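Separin (Saccharomyces cerevisiae, PDB 5U1T) cleaves the cohesin subunit MCD1/SCC1 as a caspase-like cysteine protease at the onset of anaphase, releasing sister chromatids for segregation, and is held inactive by securin until then. Local coordinates at residues L378-I381 against C382-Y385. Residues are numbered along the deposited sequence; the frame is centred on the assembly and turned at random.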
# COMPACT_ATOMS: atom_id res chain seq x y z
N LEU A 378 9.80 -58.97 13.92
CA LEU A 378 10.63 -58.45 12.84
C LEU A 378 11.16 -57.04 13.14
O LEU A 378 12.30 -56.72 12.79
CB LEU A 378 9.84 -58.44 11.52
CG LEU A 378 9.61 -59.79 10.83
CD1 LEU A 378 8.71 -59.64 9.62
CD2 LEU A 378 10.94 -60.40 10.44
N SER A 379 10.33 -56.21 13.76
CA SER A 379 10.74 -54.85 14.12
C SER A 379 11.87 -54.89 15.15
O SER A 379 12.79 -54.07 15.13
CB SER A 379 9.56 -54.05 14.66
OG SER A 379 8.99 -54.65 15.81
N GLU A 380 11.78 -55.86 16.04
CA GLU A 380 12.80 -56.07 17.05
C GLU A 380 14.12 -56.48 16.41
O GLU A 380 15.19 -56.12 16.90
CB GLU A 380 12.34 -57.13 18.06
CG GLU A 380 11.34 -56.59 19.06
CD GLU A 380 11.85 -55.31 19.72
OE1 GLU A 380 11.10 -54.31 19.76
OE2 GLU A 380 13.01 -55.31 20.20
N ILE A 381 14.05 -57.23 15.31
CA ILE A 381 15.25 -57.62 14.59
C ILE A 381 15.96 -56.38 14.05
O ILE A 381 17.17 -56.24 14.18
CB ILE A 381 14.94 -58.59 13.43
CG1 ILE A 381 14.69 -60.01 13.96
CG2 ILE A 381 16.08 -58.62 12.42
CD1 ILE A 381 15.91 -60.90 13.92
N CYS A 382 15.18 -55.47 13.48
CA CYS A 382 15.73 -54.24 12.93
C CYS A 382 16.45 -53.40 13.99
O CYS A 382 17.46 -52.79 13.70
CB CYS A 382 14.64 -53.41 12.27
SG CYS A 382 13.95 -54.25 10.84
N ILE A 383 15.94 -53.39 15.21
CA ILE A 383 16.62 -52.66 16.27
C ILE A 383 17.89 -53.40 16.75
O ILE A 383 18.87 -52.77 17.14
CB ILE A 383 15.67 -52.40 17.44
CG1 ILE A 383 14.43 -51.67 16.93
CG2 ILE A 383 16.34 -51.58 18.53
CD1 ILE A 383 13.38 -51.48 17.97
N ASP A 384 17.89 -54.74 16.70
CA ASP A 384 19.08 -55.51 17.04
C ASP A 384 20.20 -55.28 16.02
O ASP A 384 21.38 -55.42 16.33
CB ASP A 384 18.77 -57.01 17.10
CG ASP A 384 17.90 -57.39 18.30
OD1 ASP A 384 17.53 -56.50 19.09
OD2 ASP A 384 17.59 -58.59 18.45
N TYR A 385 19.79 -54.92 14.81
CA TYR A 385 20.69 -54.86 13.66
C TYR A 385 21.00 -53.44 13.18
O TYR A 385 21.71 -53.26 12.20
CB TYR A 385 20.09 -55.62 12.48
CG TYR A 385 20.21 -57.12 12.53
CD1 TYR A 385 20.91 -57.76 13.53
CD2 TYR A 385 19.62 -57.89 11.53
CE1 TYR A 385 21.03 -59.16 13.55
CE2 TYR A 385 19.73 -59.27 11.54
CZ TYR A 385 20.43 -59.90 12.54
OH TYR A 385 20.52 -61.28 12.52
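Ile381 and Tyr385, one helical turn apart, run alongside each other in the same direction. The methyl CG2 of Ile381 lies above the ring plane, just outside the CD2-CE2 bond, 3.7 Å from CD2 of Tyr385. That branch stands opposite the backbone N of Ile381 while CG1 keeps beside it (chi1 -77°), which turns CG2 to the following turn. The ring passes obliquely by the carbonyl of Ile381, and its hydroxyl is hydrogen-bonded to Leu338 O. Without the ring, as with an alanine at Tyr385, CG2 of Ile381 would probably lose its aromatic neighbour and Leu338 O its hydroxyl partner.

Successive i to i+4 backbone bonds wind the last turn of helix 365-384: Cys382 N to Leu378 O, Ile383 N to Ser379 O and Asp384 N to Glu380 O (3.0 Å). The series fades at Tyr385, whose N reaches Ile381 O only weakly (N-H...O angle 124°). In this helical domain, helix 365-384 packs between neighbours: Leu378 and Cys382 meet Phe348 of helix 342-357 and Ile394 of helix 388-404, while Ile381 rests on Ile333 of helix 319-336.

The acids Glu380 and Asp384 come within 4.8 Å (OE2 of Glu380 to OD1 of Asp384), and Arg162 forms salt bridges with both, probably offsetting their repulsion. Asp384 OD2 pairs with Arg334. The chain of Glu380, bent at chi2, also sets OE1 4.1 Å from CD1 of Ile383, a loose van der Waals approach.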